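Local coordinates for glutaredoxin related protein (Sulfolobus solfataricus, PDB 4MNN) that probably catalyses thiol-disulfide exchange, as an atypical protein disulfide oxidoreductase of the glutaredoxin family built on the thioredoxin fold, at residues A[18-23]-A[38-43]; A[48-53]-A[64-69]; A[84-89]-A[125-130]. One frame throughout, in Å; residues are numbered along the deposited sequence. Where two conformers were deposited one is given.

Contact 1. Residues A[18-23]-A[38-43]; sequences DITIQQ and NVETLN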
ATOM      1  N   ASP A  18       3.391  16.022  -5.479  1.00 33.52           N
ATOM      2  CA  ASP A  18       4.466  15.908  -4.499  1.00 34.22           C
ATOM      3  C   ASP A  18       4.394  14.548  -3.786  1.00 33.56           C
ATOM      4  O   ASP A  18       4.636  14.444  -2.570  1.00 33.90           O
ATOM      5  CB  ASP A  18       4.387  17.034  -3.478  1.00 38.20           C
ATOM      6  CG  ASP A  18       3.212  16.891  -2.549  1.00 41.86           C
ATOM      7  OD1 ASP A  18       2.209  16.277  -2.972  1.00 44.32           O
ATOM      8  OD2 ASP A  18       3.284  17.400  -1.400  1.00 44.26           O
ATOM      9  N   ILE A  19       4.040  13.511  -4.546  1.00 29.33           N
ATOM     10  CA  ILE A  19       4.021  12.170  -3.984  1.00 27.90           C
ATOM     11  C   ILE A  19       5.501  11.863  -3.722  1.00 25.17           C
ATOM     12  O   ILE A  19       6.382  12.251  -4.512  1.00 21.85           O
ATOM     13  CB  ILE A  19       3.455  11.142  -5.001  1.00 29.98           C
ATOM     14  CG1 ILE A  19       1.968  10.917  -4.765  1.00 32.85           C
ATOM     15  CG2 ILE A  19       4.194   9.804  -4.868  1.00 34.36           C
ATOM     16  CD1 ILE A  19       1.640  10.015  -3.566  1.00 30.60           C
ATOM     17  N   THR A  20       5.785  11.220  -2.590  1.00 22.77           N
ATOM     18  CA  THR A  20       7.153  10.844  -2.268  1.00 21.26           C
ATOM     19  C   THR A  20       7.120   9.377  -1.829  1.00 20.24           C
ATOM     20  O   THR A  20       6.286   9.016  -1.011  1.00 18.89           O
ATOM     21  CB  THR A  20       7.739  11.656  -1.105  1.00 24.34           C
ATOM     22  OG1 THR A  20       7.849  13.037  -1.481  1.00 26.33           O
ATOM     23  CG2 THR A  20       9.154  11.148  -0.773  1.00 23.39           C
ATOM     24  N   ILE A  21       8.014   8.558  -2.384  1.00 17.69           N
ATOM     25  CA  ILE A  21       8.093   7.145  -2.028  1.00 17.97           C
ATOM     26  C   ILE A  21       9.389   6.911  -1.269  1.00 17.39           C
ATOM     27  O   ILE A  21      10.437   7.380  -1.717  1.00 17.36           O
ATOM     28  CB  ILE A  21       8.131   6.265  -3.305  1.00 18.14           C
ATOM     29  CG1 ILE A  21       6.740   6.188  -3.921  1.00 21.61           C
ATOM     30  CG2 ILE A  21       8.699   4.881  -3.010  1.00 22.64           C
ATOM     31  CD1 ILE A  21       6.745   5.574  -5.298  1.00 22.58           C
ATOM     32  N   GLN A  22       9.325   6.240  -0.117  1.00 15.75           N
ATOM     33  CA  GLN A  22      10.554   5.904   0.589  1.00 17.94           C
ATOM     34  C   GLN A  22      10.626   4.395   0.461  1.00 17.52           C
ATOM     35  O   GLN A  22       9.664   3.695   0.764  1.00 19.18           O
ATOM     36  CB  GLN A  22      10.497   6.262   2.067  1.00 17.30           C
ATOM     37  CG  GLN A  22      10.241   7.725   2.333  1.00 23.45           C
ATOM     38  CD  GLN A  22      10.353   8.031   3.814  1.00 24.79           C
ATOM     39  OE1 GLN A  22       9.892   7.253   4.642  1.00 25.18           O
ATOM     40  NE2 GLN A  22      10.963   9.153   4.149  1.00 26.35           N
ATOM     41  N   GLN A  23      11.762   3.865   0.045  1.00 17.21           N
ATOM     42  CA  GLN A  23      11.798   2.419  -0.113  1.00 16.38           C
ATOM     43  C   GLN A  23      13.144   1.842   0.205  1.00 16.84           C
ATOM     44  O   GLN A  23      14.107   2.581   0.262  1.00 16.96           O
ATOM     45  CB  GLN A  23      11.514   2.071  -1.577  1.00 15.55           C
ATOM     46  CG  GLN A  23      12.628   2.514  -2.560  1.00 16.82           C
ATOM     47  CD  GLN A  23      13.738   1.457  -2.745  1.00 17.49           C
ATOM     48  OE1 GLN A  23      13.482   0.241  -2.703  1.00 15.55           O
ATOM     49  NE2 GLN A  23      14.961   1.918  -2.972  1.00 16.81           N
ATOM     50  N   ASN A  38       9.468  11.684  -6.444  1.00 16.51           N
ATOM     51  CA  ASN A  38      10.642  11.688  -5.570  1.00 17.42           C
ATOM     52  C   ASN A  38      10.740  10.318  -4.958  1.00 17.35           C
ATOM     53  O   ASN A  38       9.734   9.789  -4.474  1.00 17.67           O
ATOM     54  CB  ASN A  38      10.462  12.715  -4.446  1.00 21.56           C
ATOM     55  CG  ASN A  38      10.270  14.141  -4.986  1.00 26.25           C
ATOM     56  OD1 ASN A  38      10.995  14.573  -5.867  1.00 29.08           O
ATOM     57  ND2 ASN A  38       9.306  14.863  -4.442  1.00 27.67           N
ATOM     58  N   VAL A  39      11.942   9.749  -4.974  1.00 16.84           N
ATOM     59  CA  VAL A  39      12.175   8.443  -4.363  1.00 15.76           C
ATOM     60  C   VAL A  39      13.338   8.566  -3.358  1.00 17.07           C
ATOM     61  O   VAL A  39      14.414   9.020  -3.721  1.00 17.91           O
ATOM     62  CB  VAL A  39      12.558   7.379  -5.427  1.00 16.38           C
ATOM     63  CG1 VAL A  39      12.828   6.036  -4.751  1.00 12.92           C
ATOM     64  CG2 VAL A  39      11.422   7.218  -6.459  1.00 14.17           C
ATOM     65  N   GLU A  40      13.102   8.192  -2.106  1.00 16.77           N
ATOM     66  CA  GLU A  40      14.134   8.192  -1.073  1.00 17.26           C
ATOM     67  C   GLU A  40      14.441   6.741  -0.777  1.00 17.90           C
ATOM     68  O   GLU A  40      13.525   5.940  -0.626  1.00 17.80           O
ATOM     69  CB  GLU A  40      13.612   8.837   0.209  1.00 19.52           C
ATOM     70  CG  GLU A  40      13.324  10.306   0.086  1.00 25.65           C
ATOM     71  CD  GLU A  40      12.687  10.850   1.352  1.00 28.88           C
ATOM     72  OE1 GLU A  40      12.893  10.255   2.442  1.00 31.66           O
ATOM     73  OE2 GLU A  40      12.001  11.875   1.249  1.00 32.10           O
ATOM     74  N   THR A  41      15.717   6.383  -0.703  1.00 16.61           N
ATOM     75  CA  THR A  41      16.074   5.009  -0.436  1.00 17.58           C
ATOM     76  C   THR A  41      16.550   4.937   0.997  1.00 19.46           C
ATOM     77  O   THR A  41      17.496   5.621   1.383  1.00 18.68           O
ATOM     78  CB  THR A  41      17.169   4.496  -1.430  1.00 16.64           C
ATOM     79  OG1 THR A  41      16.610   4.441  -2.762  1.00 18.07           O
ATOM     80  CG2 THR A  41      17.640   3.074  -1.043  1.00 17.31           C
ATOM     81  N   LEU A  42      15.875   4.116   1.787  1.00 20.81           N
ATOM     82  CA  LEU A  42      16.181   3.979   3.206  1.00 21.38           C
ATOM     83  C   LEU A  42      17.350   3.024   3.368  1.00 22.38           C
ATOM     84  O   LEU A  42      17.639   2.215   2.476  1.00 20.15           O
ATOM     85  CB  LEU A  42      14.967   3.424   3.956  1.00 22.10           C
ATOM     86  CG  LEU A  42      13.661   4.210   3.831  1.00 22.53           C
ATOM     87  CD1 LEU A  42      12.551   3.464   4.543  1.00 23.33           C
ATOM     88  CD2 LEU A  42      13.813   5.590   4.385  1.00 23.40           C
ATOM     89  N   ASN A  43      17.995   3.115   4.526  1.00 22.94           N
ATOM     90  CA  ASN A  43      19.144   2.285   4.834  1.00 25.85           C
ATOM     91  C   ASN A  43      18.875   1.225   5.895  1.00 27.05           C
ATOM     92  O   ASN A  43      17.931   1.333   6.682  1.00 27.14           O
ATOM     93  CB  ASN A  43      20.313   3.151   5.345  1.00 25.57           C
ATOM     94  CG  ASN A  43      20.721   4.234   4.367  1.00 28.04           C
ATOM     95  OD1 ASN A  43      21.097   3.949   3.242  1.00 27.80           O
ATOM     96  ND2 ASN A  43      20.653   5.484   4.797  1.00 28.41           N
TER
HETATM   97  O   HOH W   1       7.208  13.780  -6.538  1.00 20.19           O
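Segments 18-23 and 38-43 pair as parallel strands, their short axes 20° apart, with Ile21 opposite Val39 and Gln22 opposite Glu40, and a ladder of backbone bonds joins them: Ile21 N to Asn38 O, Glu40 N to Ile21 O, Gln23 N to Glu40 O and Leu42 N to Gln23 O. Before the ladder starts, a water donates to Ile19 O and accepts from Asn38 N, doing the work of one further rung. On one face the extended chains of Gln22 and Glu40 rise together from the sheet. Gln22 NE2 donates to Glu40 OE1 at 2.8 Å, arriving from above the carboxylate, whose plane is turned 64° from that of the amide. The other carboxylate oxygen, Glu40 OE2, rests 3.6 Å from the methyl CG2 of Thr20. On the face of Ile21 and Val39, Gln23 bends at chi2 (88°), which brings its NE2 in beside Thr41 OG1 at 3.0 Å, the hydroxyl lying in the amide plane. Three partners hold this amide: Thr41 and Asp27 at NE2, and Gly26 N at OE1. This is the strand pairing of a beta-alpha-beta crossover through helix 27-33, and its chemistry is divided: on one face an amide-carboxylate pair whose bond the negative charge would probably strengthen, on the other an amide fixed in rotation near the end of strand 19-24, tied to residues leading into the helix.

Contact 2. Residues A[48-53]-A[64-69]; sequences PLVKVK and GIPIAN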
ATOM      1  N   PRO A  48      12.424  -5.895   2.301  1.00 19.54           N
ATOM      2  CA  PRO A  48      11.947  -4.740   1.538  1.00 18.14           C
ATOM      3  C   PRO A  48      10.702  -4.041   2.071  1.00 19.04           C
ATOM      4  O   PRO A  48       9.846  -4.653   2.745  1.00 17.66           O
ATOM      5  CB  PRO A  48      11.711  -5.335   0.135  1.00 19.21           C
ATOM      6  CG  PRO A  48      11.397  -6.775   0.399  1.00 21.96           C
ATOM      7  CD  PRO A  48      12.337  -7.146   1.521  1.00 20.04           C
ATOM      8  N   LEU A  49      10.606  -2.745   1.789  1.00 17.85           N
ATOM      9  CA  LEU A  49       9.392  -2.043   2.142  1.00 18.12           C
ATOM     10  C   LEU A  49       9.303  -0.794   1.318  1.00 17.80           C
ATOM     11  O   LEU A  49      10.301  -0.350   0.743  1.00 17.17           O
ATOM     12  CB  LEU A  49       9.275  -1.735   3.643  1.00 21.86           C
ATOM     13  CG  LEU A  49       9.778  -0.571   4.518  1.00 25.90           C
ATOM     14  CD1 LEU A  49      10.950  -1.086   5.313  1.00 27.73           C
ATOM     15  CD2 LEU A  49      10.040   0.708   3.735  1.00 26.50           C
ATOM     16  N   VAL A  50       8.104  -0.233   1.225  0.50 15.85           N
ATOM     17  CA  VAL A  50       7.903   1.012   0.504  0.50 15.52           C
ATOM     18  C   VAL A  50       6.822   1.794   1.230  0.50 16.37           C
ATOM     19  O   VAL A  50       5.763   1.255   1.553  0.50 16.46           O
ATOM     20  CB  VAL A  50       7.485   0.800  -0.982  0.50 15.62           C
ATOM     21  CG1 VAL A  50       6.147   0.122  -1.067  0.50 14.24           C
ATOM     22  CG2 VAL A  50       7.451   2.160  -1.705  0.50 14.41           C
ATOM     23  N   LYS A  51       7.127   3.059   1.511  1.00 16.96           N
ATOM     24  CA  LYS A  51       6.232   3.979   2.218  1.00 18.03           C
ATOM     25  C   LYS A  51       5.799   5.033   1.221  1.00 17.58           C
ATOM     26  O   LYS A  51       6.638   5.571   0.460  1.00 17.97           O
ATOM     27  CB  LYS A  51       6.940   4.692   3.370  1.00 20.40           C
ATOM     28  CG  LYS A  51       7.228   3.789   4.527  1.00 25.23           C
ATOM     29  CD  LYS A  51       7.901   4.551   5.658  1.00 28.49           C
ATOM     30  CE  LYS A  51       7.696   3.819   6.970  1.00 33.24           C
ATOM     31  NZ  LYS A  51       8.730   4.268   7.965  1.00 37.08           N
ATOM     32  N   VAL A  52       4.510   5.355   1.231  1.00 16.82           N
ATOM     33  CA  VAL A  52       3.994   6.337   0.281  1.00 16.43           C
ATOM     34  C   VAL A  52       3.584   7.542   1.104  1.00 17.37           C
ATOM     35  O   VAL A  52       2.815   7.403   2.030  1.00 15.09           O
ATOM     36  CB  VAL A  52       2.812   5.747  -0.469  1.00 18.78           C
ATOM     37  CG1 VAL A  52       2.108   6.833  -1.298  1.00 16.76           C
ATOM     38  CG2 VAL A  52       3.343   4.609  -1.390  1.00 17.54           C
ATOM     39  N   LYS A  53       4.134   8.709   0.752  1.00 17.30           N
ATOM     40  CA  LYS A  53       3.885   9.955   1.467  1.00 18.54           C
ATOM     41  C   LYS A  53       3.574  11.112   0.546  1.00 21.00           C
ATOM     42  O   LYS A  53       3.768  11.056  -0.677  1.00 19.40           O
ATOM     43  CB  LYS A  53       5.145  10.363   2.255  1.00 18.92           C
ATOM     44  CG  LYS A  53       5.696   9.260   3.154  1.00 20.46           C
ATOM     45  CD  LYS A  53       7.052   9.663   3.767  1.00 23.30           C
ATOM     46  CE  LYS A  53       6.949  11.029   4.484  1.00 26.83           C
ATOM     47  NZ  LYS A  53       8.256  11.331   5.182  1.00 29.41           N
ATOM     48  N   GLY A  64       7.097  -5.543   1.674  1.00 15.25           N
ATOM     49  CA  GLY A  64       7.376  -6.472   0.596  1.00 16.37           C
ATOM     50  C   GLY A  64       7.591  -5.571  -0.600  1.00 16.80           C
ATOM     51  O   GLY A  64       7.909  -4.382  -0.413  1.00 17.02           O
ATOM     52  N   ILE A  65       7.397  -6.090  -1.809  1.00 15.81           N
ATOM     53  CA  ILE A  65       7.547  -5.250  -3.011  1.00 16.38           C
ATOM     54  C   ILE A  65       6.248  -5.442  -3.779  1.00 16.35           C
ATOM     55  O   ILE A  65       5.864  -6.558  -4.118  1.00 16.52           O
ATOM     56  CB  ILE A  65       8.773  -5.677  -3.874  1.00 18.80           C
ATOM     57  CG1 ILE A  65      10.053  -5.549  -3.028  1.00 19.42           C
ATOM     58  CG2 ILE A  65       8.841  -4.817  -5.138  1.00 17.29           C
ATOM     59  CD1 ILE A  65      11.317  -6.037  -3.749  1.00 24.11           C
ATOM     60  N   PRO A  66       5.538  -4.342  -4.067  1.00 15.62           N
ATOM     61  CA  PRO A  66       4.269  -4.494  -4.775  1.00 18.44           C
ATOM     62  C   PRO A  66       4.312  -4.823  -6.260  1.00 20.16           C
ATOM     63  O   PRO A  66       3.889  -4.013  -7.078  1.00 22.86           O
ATOM     64  CB  PRO A  66       3.570  -3.167  -4.493  1.00 16.32           C
ATOM     65  CG  PRO A  66       4.695  -2.200  -4.500  1.00 15.94           C
ATOM     66  CD  PRO A  66       5.806  -2.930  -3.734  1.00 14.92           C
ATOM     67  N   ILE A  67       4.801  -6.011  -6.608  1.00 22.09           N
ATOM     68  CA  ILE A  67       4.843  -6.407  -8.017  1.00 22.59           C
ATOM     69  C   ILE A  67       3.735  -7.411  -8.341  1.00 22.08           C
ATOM     70  O   ILE A  67       2.814  -7.581  -7.541  1.00 19.25           O
ATOM     71  CB  ILE A  67       6.232  -6.977  -8.414  1.00 25.44           C
ATOM     72  CG1 ILE A  67       6.825  -7.798  -7.268  1.00 26.82           C
ATOM     73  CG2 ILE A  67       7.191  -5.797  -8.751  1.00 27.77           C
ATOM     74  CD1 ILE A  67       5.997  -8.971  -6.825  1.00 30.18           C
ATOM     75  N   ALA A  68       3.820  -8.065  -9.504  1.00 19.93           N
ATOM     76  CA  ALA A  68       2.777  -9.015  -9.930  1.00 19.19           C
ATOM     77  C   ALA A  68       1.411  -8.330  -9.879  1.00 16.97           C
ATOM     78  O   ALA A  68       1.302  -7.170 -10.294  1.00 18.02           O
ATOM     79  CB  ALA A  68       2.785 -10.291  -9.067  1.00 17.07           C
ATOM     80  N   ASN A  69       0.370  -8.986  -9.370  1.00 18.76           N
ATOM     81  CA  ASN A  69      -0.939  -8.318  -9.390  1.00 18.48           C
ATOM     82  C   ASN A  69      -1.148  -7.163  -8.387  1.00 18.39           C
ATOM     83  O   ASN A  69      -2.213  -6.513  -8.373  1.00 18.82           O
ATOM     84  CB  ASN A  69      -2.094  -9.363  -9.353  1.00 21.44           C
ATOM     85  CG  ASN A  69      -2.348  -9.967  -7.973  1.00 22.45           C
ATOM     86  OD1 ASN A  69      -3.254 -10.804  -7.804  1.00 23.90           O
ATOM     87  ND2 ASN A  69      -1.561  -9.570  -6.998  1.00 22.56           N
TER
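Pro48 meets the 64-69 segment through both its carbonyl and its ring. Pro48 O receives the N-H of Gly64 at 3.1 Å, a weak bond because the N-H...O angle is only 124°; the same oxygen is also bonded by the hydroxyl of Tyr141. The ring of Pro48 lies at about a right angle to the side chain of Ile65, with Pro48 CB 3.6 Å from Ile65 CG1 and Pro48 CG 3.9 Å from that same atom. Ile65 reaches it because CG1 is anti to its carbonyl carbon (chi1 -60°), and its terminal CD1 also comes to 4.0 Å from Pro48 CB. Gly64, where the loop begins, has an extended backbone with positive phi, a shape that residues carrying a beta carbon rarely adopt. At Leu49 the contact thins to the backbone, where Leu49 CA passes 3.8 Å from Gly64 O, while the side chain turns away from the loop. Val50 points back toward it. In one of its two conformers Val50 CG1 touches Pro66 CD at 4.1 Å, an oblique and purely apolar meeting that is tentative for that reason. Pro66 is the centre of an inverse gamma turn, closed by Ile67 N bonding to Ile65 O, and this bend carries the loop off from the strand as the strand runs on. The contact thus lies where strand 57-63 ends and the chain crosses toward helix 71-83: strand 49-54 sits between strands 19-24 and 57-63, Leu49 pairing through its backbone with Cys24 and Val50 with Tyr62, and Pro66 is covered by Phe74 of helix 71-83.

Contact 3. Residues A[84-89]-A[125-130]; sequences NVVNLD and SQINEN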
ATOM      1  N   ASN A  84      -5.492  13.757  -5.214  1.00 26.12           N
ATOM      2  CA  ASN A  84      -6.441  13.913  -4.109  1.00 27.50           C
ATOM      3  C   ASN A  84      -7.850  13.532  -4.536  1.00 27.95           C
ATOM      4  O   ASN A  84      -8.834  14.247  -4.261  1.00 29.53           O
ATOM      5  CB  ASN A  84      -6.425  15.340  -3.561  1.00 30.44           C
ATOM      6  CG  ASN A  84      -7.262  15.478  -2.296  1.00 33.61           C
ATOM      7  OD1 ASN A  84      -7.434  14.506  -1.557  1.00 34.72           O
ATOM      8  ND2 ASN A  84      -7.775  16.683  -2.034  1.00 34.11           N
ATOM      9  N   VAL A  85      -7.950  12.407  -5.232  1.00 26.32           N
ATOM     10  CA  VAL A  85      -9.241  11.900  -5.649  1.00 27.71           C
ATOM     11  C   VAL A  85      -9.501  10.504  -5.070  1.00 27.36           C
ATOM     12  O   VAL A  85      -8.594   9.696  -4.940  1.00 26.47           O
ATOM     13  CB  VAL A  85      -9.360  11.813  -7.175  1.00 28.61           C
ATOM     14  CG1 VAL A  85      -8.491  10.705  -7.729  1.00 29.18           C
ATOM     15  CG2 VAL A  85     -10.810  11.563  -7.550  1.00 30.54           C
ATOM     16  N   VAL A  86     -10.747  10.243  -4.701  1.00 28.47           N
ATOM     17  CA  VAL A  86     -11.128   8.935  -4.187  1.00 30.12           C
ATOM     18  C   VAL A  86     -12.334   8.473  -5.014  1.00 29.56           C
ATOM     19  O   VAL A  86     -13.170   9.287  -5.419  1.00 27.11           O
ATOM     20  CB  VAL A  86     -11.461   9.043  -2.679  1.00 33.42           C
ATOM     21  CG1 VAL A  86     -12.530   8.038  -2.288  1.00 34.65           C
ATOM     22  CG2 VAL A  86     -10.163   8.804  -1.852  1.00 32.00           C
ATOM     23  N   ASN A  87     -12.423   7.180  -5.290  1.00 28.52           N
ATOM     24  CA  ASN A  87     -13.542   6.703  -6.082  1.00 30.15           C
ATOM     25  C   ASN A  87     -14.576   5.869  -5.310  1.00 30.35           C
ATOM     26  O   ASN A  87     -15.500   5.320  -5.907  1.00 31.42           O
ATOM     27  CB  ASN A  87     -13.018   5.955  -7.314  1.00 31.00           C
ATOM     28  CG  ASN A  87     -12.261   6.892  -8.277  1.00 33.30           C
ATOM     29  OD1 ASN A  87     -12.839   7.858  -8.804  1.00 33.60           O
ATOM     30  ND2 ASN A  87     -10.969   6.625  -8.490  1.00 31.65           N
ATOM     31  N   LEU A  88     -14.424   5.770  -3.990  1.00 27.43           N
ATOM     32  CA  LEU A  88     -15.410   5.038  -3.192  1.00 26.30           C
ATOM     33  C   LEU A  88     -16.685   5.913  -3.181  1.00 25.82           C
ATOM     34  O   LEU A  88     -16.601   7.143  -3.288  1.00 23.88           O
ATOM     35  CB  LEU A  88     -14.886   4.839  -1.765  1.00 27.74           C
ATOM     36  CG  LEU A  88     -13.613   3.995  -1.677  1.00 27.96           C
ATOM     37  CD1 LEU A  88     -13.213   3.837  -0.241  1.00 30.72           C
ATOM     38  CD2 LEU A  88     -13.848   2.642  -2.288  1.00 29.31           C
ATOM     39  N   ASP A  89     -17.860   5.305  -3.051  1.00 24.72           N
ATOM     40  CA  ASP A  89     -19.098   6.096  -3.056  1.00 26.10           C
ATOM     41  C   ASP A  89     -19.281   6.833  -1.721  1.00 26.04           C
ATOM     42  O   ASP A  89     -18.584   6.536  -0.748  1.00 25.09           O
ATOM     43  CB  ASP A  89     -20.313   5.198  -3.363  1.00 27.71           C
ATOM     44  CG  ASP A  89     -20.616   4.207  -2.247  1.00 29.45           C
ATOM     45  OD1 ASP A  89     -20.653   2.995  -2.550  1.00 31.06           O
ATOM     46  OD2 ASP A  89     -20.823   4.626  -1.071  1.00 29.66           O
ATOM     47  N   SER A 125      -7.162   4.876   3.450  1.00 16.09           N
ATOM     48  CA  SER A 125      -6.026   5.595   4.068  1.00 17.63           C
ATOM     49  C   SER A 125      -5.963   7.054   3.606  1.00 18.07           C
ATOM     50  O   SER A 125      -5.444   7.923   4.313  1.00 19.33           O
ATOM     51  CB  SER A 125      -4.686   4.881   3.754  1.00 19.99           C
ATOM     52  OG  SER A 125      -4.184   5.147   2.443  1.00 19.98           O
ATOM     53  N   GLN A 126      -6.502   7.309   2.417  1.00 20.17           N
ATOM     54  CA  GLN A 126      -6.565   8.675   1.862  1.00 21.40           C
ATOM     55  C   GLN A 126      -7.605   9.524   2.581  1.00 23.29           C
ATOM     56  O   GLN A 126      -7.380  10.716   2.856  1.00 23.22           O
ATOM     57  CB  GLN A 126      -7.001   8.619   0.406  1.00 25.01           C
ATOM     58  CG  GLN A 126      -5.947   8.789  -0.614  1.00 25.01           C
ATOM     59  CD  GLN A 126      -6.551   8.748  -2.014  1.00 22.87           C
ATOM     60  OE1 GLN A 126      -6.752   7.686  -2.573  1.00 24.20           O
ATOM     61  NE2 GLN A 126      -6.872   9.902  -2.554  1.00 20.78           N
ATOM     62  N   ILE A 127      -8.766   8.915   2.836  1.00 21.34           N
ATOM     63  CA  ILE A 127      -9.904   9.570   3.471  1.00 25.28           C
ATOM     64  C   ILE A 127      -9.774   9.752   4.959  1.00 24.69           C
ATOM     65  O   ILE A 127     -10.317  10.697   5.516  1.00 24.59           O
ATOM     66  CB  ILE A 127     -11.207   8.723   3.331  1.00 28.14           C
ATOM     67  CG1 ILE A 127     -11.534   8.449   1.876  1.00 29.76           C
ATOM     68  CG2 ILE A 127     -12.369   9.425   4.011  1.00 31.93           C
ATOM     69  CD1 ILE A 127     -12.553   7.361   1.747  1.00 31.68           C
ATOM     70  N   ASN A 128      -9.049   8.851   5.602  1.00 22.30           N
ATOM     71  CA  ASN A 128      -9.008   8.847   7.057  1.00 22.38           C
ATOM     72  C   ASN A 128      -7.603   8.812   7.651  1.00 23.54           C
ATOM     73  O   ASN A 128      -6.949   7.765   7.675  1.00 20.34           O
ATOM     74  CB  ASN A 128      -9.849   7.612   7.491  1.00 21.24           C
ATOM     75  CG  ASN A 128     -10.005   7.472   8.992  1.00 20.17           C
ATOM     76  OD1 ASN A 128     -10.776   6.621   9.468  1.00 25.49           O
ATOM     77  ND2 ASN A 128      -9.307   8.275   9.733  1.00 19.65           N
ATOM     78  N   GLU A 129      -7.150   9.968   8.138  1.00 24.55           N
ATOM     79  CA  GLU A 129      -5.824  10.074   8.734  1.00 26.38           C
ATOM     80  C   GLU A 129      -5.717   9.390  10.079  1.00 26.42           C
ATOM     81  O   GLU A 129      -4.612   9.259  10.621  1.00 27.43           O
ATOM     82  CB  GLU A 129      -5.453  11.545   8.927  1.00 29.22           C
ATOM     83  CG  GLU A 129      -5.504  12.356   7.678  1.00 34.94           C
ATOM     84  CD  GLU A 129      -5.248  13.818   7.961  1.00 38.98           C
ATOM     85  OE1 GLU A 129      -4.148  14.121   8.498  1.00 40.60           O
ATOM     86  OE2 GLU A 129      -6.143  14.642   7.652  1.00 39.93           O
ATOM     87  N   ASN A 130      -6.856   8.970  10.636  1.00 25.34           N
ATOM     88  CA  ASN A 130      -6.859   8.326  11.950  1.00 24.90           C
ATOM     89  C   ASN A 130      -6.611   6.824  11.826  1.00 24.69           C
ATOM     90  O   ASN A 130      -6.568   6.110  12.835  1.00 25.44           O
ATOM     91  CB  ASN A 130      -8.208   8.564  12.636  1.00 28.72           C
ATOM     92  CG  ASN A 130      -8.496  10.039  12.865  1.00 30.05           C
ATOM     93  OD1 ASN A 130      -9.590  10.531  12.553  1.00 34.86           O
ATOM     94  ND2 ASN A 130      -7.529  10.746  13.413  1.00 28.98           N
TER
HETATM   95  O   HOH W   2      -5.989  12.183  -1.023  1.00 39.22           O
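Gln126 and Val86 run antiparallel alongside one another, and their overlap lets one side chain serve both polar and apolar needs. The glutamine runs out extended beyond CG until its amide lies alongside the valine methyl CG2, which is 3.6 Å from Gln126 CD and 3.9 Å from Gln126 CB. From there Gln126 NE2 donates to Val85 O at 2.9 Å, with an N-H...O angle of 162°. The oxygen lies in the plane of the amide, yet the donor stands 61° above the plane of the Val85 carbonyl, so the bond is nearly straight at the hydrogen but comes down onto the face of the peptide. A bridging water accepts from the same NE2 and donates to Asn84 OD1, so the amide nitrogen is linked to two consecutive residues of the loop. Ile127 comes at Val86 differently, at about a right angle: its CG1, anti to the carbonyl carbon (chi1 -58°), is 4.0 Å from Val86 CG2. The far end of the isoleucine, CD1, lies between Val86 CG1 and Leu88 CD1, 4.1 Å from each. Asn84 is the C-prime residue of a Schellman motif that ends helix 71-83, and Asp89 is the N-cap of helix 90-96. The linker between those two helices is therefore laid against the C-terminal turn of helix 114-127, where Gln123 and Phe120 also touch the loop, Phe120 adding an apolar surface to Leu88. Chemically this is a surface contact with little charge in it: one amide donates to a loop carbonyl, and two hydrophobic side chains of the loop close over Ile127.

The contacts follow one another in series along the chain, each closing before the next opens. Contacts 1 and 2, with centres 11 Å apart, adjoin directly: strands 19-24 and 49-54 are neighbours in the central mixed sheet, and backbone bonds tie Gln22 to Lys51 and Thr20 to Lys53. Together they build the edge and interior of the N-terminal thioredoxin-like half. Contact 3 stands apart, about 21 Å from contact 1 and 19 Å from contact 2 between centres, and touches neither. It fastens the linker after helix 71-83 to helix 114-127, the helix that begins at the Cys111-Cys114 disulfide region. The set therefore spans sheet, loop and a linker that probably joins the two halves, consistent with two thioredoxin-type units sharing one continuous sheet.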